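Local coordinates for protein insect group II chitinase (Ostrinia furnacalis, PDB 5Y2A) that probably hydrolyses internal beta-1,4 linkages of chitin, as the second catalytic domain of an insect group II chitinase of glycoside hydrolase family 18, at residues A[168-171]-A[172-175]; A[180-183]-A[184-188]; A[223-226]-A[227-231]; A[299-302]-A[303-307]. One frame throughout, in Å; residues are numbered along the deposited sequence.

Interaction 1 of 4, residues A[168-171]-A[172-175]; sequences SASK and RVID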
loop_
_atom_site.group_PDB
_atom_site.type_symbol
_atom_site.label_atom_id
_atom_site.label_comp_id
_atom_site.label_asym_id
_atom_site.label_seq_id
_atom_site.Cartn_x
_atom_site.Cartn_y
_atom_site.Cartn_z
ATOM N N SER A 168 -11.585 -11.182 -14.497
ATOM C CA SER A 168 -12.055 -9.812 -14.371
ATOM C C SER A 168 -13.564 -9.707 -14.551
ATOM O O SER A 168 -14.180 -10.467 -15.305
ATOM C CB SER A 168 -11.362 -8.924 -15.411
ATOM O OG SER A 168 -11.858 -7.598 -15.354
ATOM N N ALA A 169 -14.152 -8.727 -13.865
ATOM C CA ALA A 169 -15.543 -8.345 -14.056
ATOM C C ALA A 169 -15.685 -7.077 -14.890
ATOM O O ALA A 169 -16.780 -6.506 -14.956
ATOM C CB ALA A 169 -16.231 -8.149 -12.705
ATOM N N SER A 170 -14.594 -6.596 -15.477
ATOM C CA SER A 170 -14.611 -5.409 -16.327
ATOM C C SER A 170 -14.848 -5.840 -17.767
ATOM O O SER A 170 -14.090 -6.656 -18.299
ATOM C CB SER A 170 -13.292 -4.645 -16.215
ATOM O OG SER A 170 -13.117 -3.766 -17.320
ATOM N N LYS A 171 -15.899 -5.305 -18.393
ATOM C CA LYS A 171 -16.154 -5.634 -19.793
ATOM C C LYS A 171 -14.916 -5.368 -20.639
ATOM O O LYS A 171 -14.482 -6.223 -21.419
ATOM C CB LYS A 171 -17.339 -4.830 -20.330
ATOM C CG LYS A 171 -17.650 -5.137 -21.799
ATOM C CD LYS A 171 -18.663 -4.169 -22.380
ATOM C CE LYS A 171 -18.983 -4.500 -23.837
ATOM N NZ LYS A 171 -17.769 -4.687 -24.675
ATOM N N ARG A 172 -14.333 -4.178 -20.478
ATOM C CA ARG A 172 -13.114 -3.804 -21.191
ATOM C C ARG A 172 -12.025 -4.863 -21.057
ATOM O O ARG A 172 -11.467 -5.331 -22.058
ATOM C CB ARG A 172 -12.611 -2.458 -20.663
ATOM C CG ARG A 172 -11.329 -1.978 -21.305
ATOM C CD ARG A 172 -10.897 -0.618 -20.774
ATOM N NE ARG A 172 -9.662 -0.183 -21.421
ATOM C CZ ARG A 172 -8.528 0.094 -20.788
ATOM N NH1 ARG A 172 -8.453 -0.012 -19.467
ATOM N NH2 ARG A 172 -7.463 0.482 -21.482
ATOM N N VAL A 173 -11.703 -5.248 -19.816
ATOM C CA VAL A 173 -10.623 -6.209 -19.589
ATOM C C VAL A 173 -10.994 -7.578 -20.141
ATOM O O VAL A 173 -10.145 -8.289 -20.693
ATOM C CB VAL A 173 -10.269 -6.285 -18.089
ATOM C CG1 VAL A 173 -9.224 -7.367 -17.837
ATOM C CG2 VAL A 173 -9.768 -4.935 -17.582
ATOM N N ILE A 174 -12.253 -7.987 -19.975
ATOM C CA ILE A 174 -12.679 -9.284 -20.497
ATOM C C ILE A 174 -12.433 -9.355 -21.998
ATOM O O ILE A 174 -11.898 -10.348 -22.509
ATOM C CB ILE A 174 -14.155 -9.543 -20.152
ATOM C CG1 ILE A 174 -14.310 -9.755 -18.641
ATOM C CG2 ILE A 174 -14.685 -10.753 -20.932
ATOM C CD1 ILE A 174 -15.699 -9.490 -18.133
ATOM N N ASP A 175 -12.788 -8.287 -22.720
ATOM C CA ASP A 175 -12.600 -8.266 -24.169
ATOM C C ASP A 175 -11.127 -8.388 -24.537
ATOM O O ASP A 175 -10.775 -9.042 -25.523
ATOM C CB ASP A 175 -13.179 -6.978 -24.756
ATOM C CG ASP A 175 -14.687 -6.914 -24.658
ATOM O OD1 ASP A 175 -15.318 -7.980 -24.498
ATOM O OD2 ASP A 175 -15.240 -5.794 -24.750
#
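The carboxylate of Asp175 is met by Lys171 in two ways. At its edge, Lys171 NZ takes the syn lone pair of Asp175 OD2 at 2.8 Å, a salt bridge one helical turn along; over one face lies the lysine's own carbonyl, with Lys171 O 3.3 Å from Asp175 CG. That carbonyl is not idle, since it accepts from Asp175 N at 3.0 Å. The lysine chain runs out extended and bends only at its last torsion (chi4 -50°), which turns the ammonium back to the acid. The hydroxyl of Tyr230 bonds both Lys171 NZ and Asp175 OD1, though its approach to OD1 is suspiciously short.

Two serines shape the start of the helix. Ser170 is the N-cap: its OG accepts from Val173 N at 3.2 Å and an N-H...O angle of 171°, while Ile174 N reaches Ser170 O at 2.8 Å. Ser168 OG accepts from Ser170 N at 2.9 Å, an ST turn that sets the cap in place, and the same OG sits 3.4 Å from Val173 CB. Ile174 CD1 packs against Ser168 O.

The turn carries the chain from strand 162-167 into helix 171-177. Helix 224-233 flanks it through Phe226, Tyr230 and Trp231, and Tyr126 of a loop packs on Ser168 and Val173.

Interaction 2 of 4, residues A[180-183]-A[184-188]; sequences VPAL and SMNLD
Asn186 folds back on Ala182 in a local contact within the last turn of helix 180-186, the short helix that leads into strand 189-192. Two donors of the same residue converge on one carbonyl: Asn186 ND2 lies 2.9 Å from Ala182 O and Asn186 N lies 3.0 Å from Ala182 O, and they approach from opposite faces of the carbonyl plane. The side-chain bond is bent (153° at the hydrogen), and the oxygen stands 17° out of the amide plane. With CG beside the backbone N (chi1 -76°), the amide doubles back toward the preceding turn instead of extending outward.

Upstream, Ser184 N donates to Val180 O at 2.9 Å, nearly straight. At the other end Leu187 is the first residue to leave helical backbone angles, yet Leu187 N still donates to Leu183 O at 2.9 Å. Its side chain turns back over that turn: Leu187 CG comes within 3.2 Å of Leu183 O, and Leu187 CD1 within 4.0 Å of Leu183 CB. Helix 141-159 covers this end, with Val149 against Leu187 and both Val149 and Lys150 against Asn186, while Leu163 and Ala165 of strand 162-167 also touch Leu187. Ser184 OG is held by Asp237 N.

Strands 162-167 and 189-192 are parallel neighbours, and the helices between them form a beta-alpha-beta crossover of the TIM barrel expected for family 18 glycoside hydrolases.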
loop_
_atom_site.group_PDB
_atom_site.type_symbol
_atom_site.label_atom_id
_atom_site.label_comp_id
_atom_site.label_asym_id
_atom_site.label_seq_id
_atom_site.Cartn_x
_atom_site.Cartn_y
_atom_site.Cartn_z
ATOM N N VAL A 180 -13.018 -16.613 -24.042
ATOM C CA VAL A 180 -14.022 -17.126 -23.109
ATOM C C VAL A 180 -14.431 -18.562 -23.420
ATOM O O VAL A 180 -14.476 -19.380 -22.488
ATOM C CB VAL A 180 -15.220 -16.163 -23.041
ATOM C CG1 VAL A 180 -16.357 -16.787 -22.244
ATOM C CG2 VAL A 180 -14.784 -14.833 -22.426
ATOM N N PRO A 181 -14.737 -18.941 -24.673
ATOM C CA PRO A 181 -15.120 -20.346 -24.919
ATOM C C PRO A 181 -14.047 -21.351 -24.528
ATOM O O PRO A 181 -14.369 -22.413 -23.978
ATOM C CB PRO A 181 -15.399 -20.369 -26.430
ATOM C CG PRO A 181 -15.754 -18.970 -26.769
ATOM C CD PRO A 181 -14.877 -18.125 -25.894
ATOM N N ALA A 182 -12.777 -21.049 -24.803
ATOM C CA ALA A 182 -11.706 -21.981 -24.464
ATOM C C ALA A 182 -11.539 -22.111 -22.956
ATOM O O ALA A 182 -11.314 -23.214 -22.444
ATOM C CB ALA A 182 -10.394 -21.535 -25.110
ATOM N N LEU A 183 -11.631 -20.992 -22.231
ATOM C CA LEU A 183 -11.487 -21.037 -20.779
ATOM C C LEU A 183 -12.634 -21.811 -20.139
ATOM O O LEU A 183 -12.415 -22.641 -19.250
ATOM C CB LEU A 183 -11.398 -19.617 -20.220
ATOM C CG LEU A 183 -10.158 -18.867 -20.711
ATOM C CD1 LEU A 183 -10.141 -17.425 -20.226
ATOM C CD2 LEU A 183 -8.888 -19.602 -20.275
ATOM N N SER A 184 -13.868 -21.537 -20.574
ATOM C CA SER A 184 -15.020 -22.261 -20.051
ATOM C C SER A 184 -14.845 -23.767 -20.216
ATOM O O SER A 184 -15.148 -24.543 -19.300
ATOM C CB SER A 184 -16.296 -21.776 -20.746
ATOM O OG SER A 184 -17.436 -22.446 -20.237
ATOM N N MET A 185 -14.317 -24.199 -21.366
ATOM C CA MET A 185 -14.191 -25.629 -21.627
ATOM C C MET A 185 -13.075 -26.259 -20.804
ATOM O O MET A 185 -13.199 -27.406 -20.357
ATOM C CB MET A 185 -13.939 -25.870 -23.112
ATOM C CG MET A 185 -13.965 -27.335 -23.524
ATOM S SD MET A 185 -13.537 -27.456 -25.262
ATOM C CE MET A 185 -11.851 -26.875 -25.191
ATOM N N ASN A 186 -11.975 -25.533 -20.597
ATOM C CA ASN A 186 -10.782 -26.121 -20.001
ATOM C C ASN A 186 -10.675 -25.918 -18.493
ATOM O O ASN A 186 -9.826 -26.555 -17.861
ATOM C CB ASN A 186 -9.527 -25.567 -20.688
ATOM C CG ASN A 186 -9.292 -26.185 -22.064
ATOM O OD1 ASN A 186 -8.858 -27.326 -22.170
ATOM N ND2 ASN A 186 -9.571 -25.428 -23.114
ATOM N N LEU A 187 -11.496 -25.061 -17.895
ATOM C CA LEU A 187 -11.442 -24.817 -16.458
ATOM C C LEU A 187 -12.561 -25.559 -15.739
ATOM O O LEU A 187 -13.673 -25.681 -16.260
ATOM C CB LEU A 187 -11.543 -23.321 -16.159
ATOM C CG LEU A 187 -10.408 -22.457 -16.701
ATOM C CD1 LEU A 187 -10.721 -20.982 -16.472
ATOM C CD2 LEU A 187 -9.083 -22.837 -16.046
ATOM N N ASP A 188 -12.260 -26.048 -14.530
ATOM C CA ASP A 188 -13.285 -26.676 -13.701
ATOM C C ASP A 188 -14.286 -25.657 -13.171
ATOM O O ASP A 188 -15.446 -26.004 -12.925
ATOM C CB ASP A 188 -12.641 -27.438 -12.543
ATOM C CG ASP A 188 -11.849 -28.648 -13.017
ATOM O OD1 ASP A 188 -12.470 -29.633 -13.466
ATOM O OD2 ASP A 188 -10.607 -28.613 -12.941
#

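Interaction 3 of 4, residues A[223-226]-A[227-231]; sequences NVNF and TVNYW. With NAG (2-acetamido-2-deoxy-beta-D-glucopyranose), chain C.
Asn225 carries an N-linked sugar, its ND2 bonded covalently to NAG C1 at 1.4 Å, and Asn229 lies one turn on. Asn229 ND2 also comes 3.5 Å from NAG O5. Asn229 ND2 donates to Asn225 O at 2.9 Å, coming from above the carbonyl plane, while Asn229 N reaches the same Asn225 O at 3.1 Å from the opposite face. The two amide planes stand 89° apart; although Asn229 ND2 is also 2.9 Å from Asn225 OD1, the angle is too poor for a bond. OD1 is instead held by Tyr331 OH, which would restrain the rotation of the glycosylated amide.

Beside them Phe226 and Tyr230 point the same way, their rings 19° from parallel but slid apart, centroids 5.3 Å from each other, with Phe226 CE1 3.7 Å from Tyr230 CB. Tyr230 OH goes on to Asp175. Further out, Asn223 OD1 caps the helix start by accepting from Phe226 N at 2.9 Å, and Val224 and Val228 pack on Val243 of strand 241-254.

Asn225, Phe226 and Thr227 form the Asn-X-Thr sequon. The N-glycosidic bond leaves Asn225 ND2 one N-H; Asn229 donates to the backbone O and Tyr331 bonds the side-chain OD1.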
loop_
_atom_site.group_PDB
_atom_site.type_symbol
_atom_site.label_atom_id
_atom_site.label_comp_id
_atom_site.label_asym_id
_atom_site.label_seq_id
_atom_site.Cartn_x
_atom_site.Cartn_y
_atom_site.Cartn_z
ATOM N N ASN A 223 -21.865 -3.792 -13.040
ATOM C CA ASN A 223 -22.707 -4.463 -12.059
ATOM C C ASN A 223 -22.636 -5.965 -12.289
ATOM O O ASN A 223 -22.332 -6.429 -13.392
ATOM C CB ASN A 223 -24.157 -3.963 -12.117
ATOM C CG ASN A 223 -24.777 -4.123 -13.492
ATOM O OD1 ASN A 223 -25.342 -5.166 -13.804
ATOM N ND2 ASN A 223 -24.691 -3.077 -14.315
ATOM N N VAL A 224 -22.925 -6.719 -11.222
ATOM C CA VAL A 224 -22.765 -8.175 -11.263
ATOM C C VAL A 224 -23.621 -8.785 -12.362
ATOM O O VAL A 224 -23.172 -9.669 -13.108
ATOM C CB VAL A 224 -23.108 -8.785 -9.890
ATOM C CG1 VAL A 224 -23.110 -10.309 -9.964
ATOM C CG2 VAL A 224 -22.128 -8.294 -8.823
ATOM N N ASN A 225 -24.871 -8.338 -12.468
ATOM C CA ASN A 225 -25.792 -8.951 -13.419
ATOM C C ASN A 225 -25.290 -8.805 -14.852
ATOM O O ASN A 225 -25.337 -9.764 -15.630
ATOM C CB ASN A 225 -27.182 -8.345 -13.260
ATOM C CG ASN A 225 -28.192 -8.963 -14.198
ATOM O OD1 ASN A 225 -28.284 -10.185 -14.323
ATOM N ND2 ASN A 225 -28.946 -8.116 -14.877
ATOM N N PHE A 226 -24.765 -7.631 -15.214
ATOM C CA PHE A 226 -24.194 -7.503 -16.550
ATOM C C PHE A 226 -23.003 -8.433 -16.713
ATOM O O PHE A 226 -22.898 -9.153 -17.714
ATOM C CB PHE A 226 -23.773 -6.063 -16.853
ATOM C CG PHE A 226 -23.195 -5.901 -18.236
ATOM C CD1 PHE A 226 -21.860 -6.206 -18.494
ATOM C CD2 PHE A 226 -23.997 -5.487 -19.289
ATOM C CE1 PHE A 226 -21.337 -6.091 -19.769
ATOM C CE2 PHE A 226 -23.480 -5.361 -20.562
ATOM C CZ PHE A 226 -22.149 -5.668 -20.805
ATOM N N THR A 227 -22.087 -8.421 -15.740
ATOM C CA THR A 227 -20.881 -9.238 -15.834
ATOM C C THR A 227 -21.218 -10.698 -16.101
ATOM O O THR A 227 -20.608 -11.345 -16.964
ATOM C CB THR A 227 -20.065 -9.118 -14.545
ATOM O OG1 THR A 227 -19.715 -7.745 -14.315
ATOM C CG2 THR A 227 -18.812 -9.961 -14.641
ATOM N N VAL A 228 -22.185 -11.237 -15.357
ATOM C CA VAL A 228 -22.540 -12.645 -15.500
ATOM C C VAL A 228 -23.123 -12.903 -16.880
ATOM O O VAL A 228 -22.723 -13.843 -17.578
ATOM C CB VAL A 228 -23.508 -13.075 -14.382
ATOM C CG1 VAL A 228 -24.069 -14.465 -14.667
ATOM C CG2 VAL A 228 -22.804 -13.057 -13.026
ATOM N N ASN A 229 -24.080 -12.071 -17.296
ATOM C CA ASN A 229 -24.684 -12.260 -18.608
ATOM C C ASN A 229 -23.677 -12.037 -19.728
ATOM O O ASN A 229 -23.748 -12.706 -20.767
ATOM C CB ASN A 229 -25.894 -11.341 -18.758
ATOM C CG ASN A 229 -27.107 -11.880 -18.039
ATOM O OD1 ASN A 229 -27.733 -12.834 -18.497
ATOM N ND2 ASN A 229 -27.440 -11.283 -16.899
ATOM N N TYR A 230 -22.715 -11.133 -19.526
ATOM C CA TYR A 230 -21.698 -10.913 -20.550
ATOM C C TYR A 230 -20.829 -12.152 -20.739
ATOM O O TYR A 230 -20.543 -12.546 -21.875
ATOM C CB TYR A 230 -20.836 -9.704 -20.187
ATOM C CG TYR A 230 -20.014 -9.177 -21.343
ATOM C CD1 TYR A 230 -20.628 -8.607 -22.456
ATOM C CD2 TYR A 230 -18.623 -9.259 -21.327
ATOM C CE1 TYR A 230 -19.878 -8.123 -23.517
ATOM C CE2 TYR A 230 -17.866 -8.778 -22.385
ATOM C CZ TYR A 230 -18.501 -8.210 -23.476
ATOM O OH TYR A 230 -17.754 -7.729 -24.528
ATOM N N TRP A 231 -20.404 -12.784 -19.641
ATOM C CA TRP A 231 -19.646 -14.028 -19.753
ATOM C C TRP A 231 -20.459 -15.109 -20.454
ATOM O O TRP A 231 -19.934 -15.838 -21.307
ATOM C CB TRP A 231 -19.202 -14.506 -18.370
ATOM C CG TRP A 231 -17.923 -13.881 -17.942
ATOM C CD1 TRP A 231 -17.766 -12.688 -17.303
ATOM C CD2 TRP A 231 -16.611 -14.397 -18.163
ATOM N NE1 TRP A 231 -16.432 -12.440 -17.090
ATOM C CE2 TRP A 231 -15.702 -13.470 -17.619
ATOM C CE3 TRP A 231 -16.113 -15.553 -18.773
ATOM C CZ2 TRP A 231 -14.324 -13.660 -17.670
ATOM C CZ3 TRP A 231 -14.744 -15.746 -18.807
ATOM C CH2 TRP A 231 -13.866 -14.805 -18.258
HETATM C C1 NAG C . -29.923 -8.582 -15.816
HETATM C C2 NAG C . -31.244 -7.834 -15.706
HETATM C C3 NAG C . -32.210 -8.293 -16.801
HETATM C C4 NAG C . -31.561 -8.234 -18.180
HETATM C C5 NAG C . -30.199 -8.924 -18.158
HETATM C C6 NAG C . -29.426 -8.760 -19.449
HETATM C C7 NAG C . -32.224 -6.982 -13.624
HETATM C C8 NAG C . -32.900 -7.337 -12.334
HETATM N N2 NAG C . -31.857 -8.009 -14.399
HETATM O O3 NAG C . -33.366 -7.464 -16.742
HETATM O O4 NAG C . -32.330 -8.975 -19.123
HETATM O O5 NAG C . -29.380 -8.393 -17.107
HETATM O O6 NAG C . -29.000 -7.417 -19.640
HETATM O O7 NAG C . -32.008 -5.821 -13.945
#

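Interaction 4 of 4, residues A[299-302]-A[303-307]; sequences HRDP and GGRIG
Asp301 and Arg305 cross at about a right angle, with the carboxylate and guanidinium planes 43° apart. The arginine grips side-on, one nitrogen to each oxygen. Arg305 NH2 reaches Asp301 OD1 at 2.7 Å, almost straight at 176° and with the oxygen exactly in the guanidinium plane; Arg305 NE meets the syn lone pair of Asp301 OD2 at 3.0 Å. A bend at chi3 (-69°) curls the arginine chain round to present this edge.

Backbone donors complete the grip. Gly303 N donates to Asp301 OD1 at 3.0 Å, from the face opposite to NH2, which makes an Asx turn. Arg305 N donates to Asp301 OD2 at 2.8 Å, from above the carboxylate plane, and a weak bond from Ile306 N joins it. Gly304 N closes the type I turn on Asp301 O at 3.0 Å. Gly304, at positive phi, ends this turn.

Two waters span the base of the loop between strands 297-299 and 309-312: one bridges His299 O and Gly307 O, the other accepts a hydrogen bond from Asp301 N and donates one to Ile306 O. Arg305 NH1 also forms a salt bridge with Asp215.

With two full-strength bonds on each oxygen, the carboxylate is satisfied from several directions and cannot easily rotate. The adjoining arginine probably stabilises its negative charge, and the arginine, shared between Asp301 and Asp215, would probably have its positive charge balanced by both.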
loop_
_atom_site.group_PDB
_atom_site.type_symbol
_atom_site.label_atom_id
_atom_site.label_comp_id
_atom_site.label_asym_id
_atom_site.label_seq_id
_atom_site.Cartn_x
_atom_site.Cartn_y
_atom_site.Cartn_z
ATOM N N HIS A 299 -27.267 3.151 4.933
ATOM C CA HIS A 299 -28.110 3.632 3.848
ATOM C C HIS A 299 -28.395 2.484 2.895
ATOM O O HIS A 299 -27.465 1.829 2.414
ATOM C CB HIS A 299 -27.448 4.784 3.093
ATOM C CG HIS A 299 -26.958 5.885 3.981
ATOM N ND1 HIS A 299 -27.588 7.109 4.062
ATOM C CD2 HIS A 299 -25.901 5.950 4.824
ATOM C CE1 HIS A 299 -26.943 7.878 4.921
ATOM N NE2 HIS A 299 -25.917 7.198 5.398
ATOM N N ARG A 300 -29.673 2.249 2.616
ATOM C CA ARG A 300 -30.079 1.149 1.756
ATOM C C ARG A 300 -30.775 1.644 0.494
ATOM O O ARG A 300 -31.331 2.746 0.442
ATOM C CB ARG A 300 -31.005 0.177 2.492
ATOM C CG ARG A 300 -30.349 -0.524 3.659
ATOM C CD ARG A 300 -31.268 -1.590 4.230
ATOM N NE ARG A 300 -30.604 -2.360 5.272
ATOM C CZ ARG A 300 -29.872 -3.452 5.063
ATOM N NH1 ARG A 300 -29.714 -3.916 3.838
ATOM N NH2 ARG A 300 -29.307 -4.079 6.083
ATOM N N ASP A 301 -30.739 0.793 -0.531
ATOM C CA ASP A 301 -31.417 1.047 -1.793
ATOM C C ASP A 301 -32.757 0.324 -1.791
ATOM O O ASP A 301 -32.778 -0.916 -1.847
ATOM C CB ASP A 301 -30.557 0.579 -2.963
ATOM C CG ASP A 301 -31.285 0.647 -4.290
ATOM O OD1 ASP A 301 -32.270 1.408 -4.412
ATOM O OD2 ASP A 301 -30.871 -0.075 -5.216
ATOM N N PRO A 302 -33.889 1.030 -1.717
ATOM C CA PRO A 302 -35.189 0.333 -1.733
ATOM C C PRO A 302 -35.406 -0.513 -2.974
ATOM O O PRO A 302 -36.187 -1.471 -2.921
ATOM C CB PRO A 302 -36.211 1.477 -1.658
ATOM C CG PRO A 302 -35.466 2.650 -1.142
ATOM C CD PRO A 302 -34.032 2.487 -1.556
ATOM N N GLY A 303 -34.739 -0.200 -4.083
ATOM C CA GLY A 303 -34.873 -0.978 -5.298
ATOM C C GLY A 303 -34.087 -2.268 -5.322
ATOM O O GLY A 303 -34.277 -3.071 -6.239
ATOM N N GLY A 304 -33.205 -2.485 -4.347
ATOM C CA GLY A 304 -32.450 -3.720 -4.290
ATOM C C GLY A 304 -31.393 -3.873 -5.358
ATOM O O GLY A 304 -30.988 -4.997 -5.658
ATOM N N ARG A 305 -30.927 -2.769 -5.942
ATOM C CA ARG A 305 -29.943 -2.830 -7.016
ATOM C C ARG A 305 -28.508 -2.818 -6.505
ATOM O O ARG A 305 -27.617 -3.369 -7.162
ATOM C CB ARG A 305 -30.154 -1.657 -7.976
ATOM C CG ARG A 305 -31.559 -1.598 -8.571
ATOM C CD ARG A 305 -31.924 -0.171 -8.972
ATOM N NE ARG A 305 -32.100 0.695 -7.806
ATOM C CZ ARG A 305 -32.345 2.001 -7.878
ATOM N NH1 ARG A 305 -32.444 2.597 -9.061
ATOM N NH2 ARG A 305 -32.488 2.710 -6.768
ATOM N N ILE A 306 -28.265 -2.187 -5.357
ATOM C CA ILE A 306 -26.956 -2.189 -4.724
ATOM C C ILE A 306 -27.147 -2.538 -3.256
ATOM O O ILE A 306 -28.228 -2.368 -2.686
ATOM C CB ILE A 306 -26.223 -0.839 -4.856
ATOM C CG1 ILE A 306 -26.999 0.258 -4.128
ATOM C CG2 ILE A 306 -25.999 -0.471 -6.322
ATOM C CD1 ILE A 306 -26.194 1.528 -3.951
ATOM N N GLY A 307 -26.076 -3.050 -2.646
ATOM C CA GLY A 307 -26.072 -3.260 -1.225
ATOM C C GLY A 307 -25.983 -1.943 -0.467
ATOM O O GLY A 307 -25.987 -0.853 -1.055
HETATM O O HOH W 1 -27.351 1.563 -0.550
HETATM O O HOH W 2 -29.045 -1.429 -0.071
#

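How the interactions relate
Interactions 1 and 3 are the most closely coupled, their centres about 10 Å apart. Tyr230 OH lies 3.0 Å from Lys171 NZ, and Ile174 CD1 packs 3.2 Å from Trp231 NE1, so helices 171-177 and 224-233 share a mixed polar and apolar seam. Trp231 also reaches interaction 2, CE3 being 3.7 Å from Val180 CG1. Interactions 1 and 2 follow in chain order, about 4 Å apart at their nearest atoms. Interaction 4 stands apart, about 18 Å from interaction 3 between centres, yet the side chain of its Arg305 lies about 7 Å from a bound NAG. Tyr212, Asn225 and Asn229 surround the N-linked glycan on Asn225, which is not a chitin substrate.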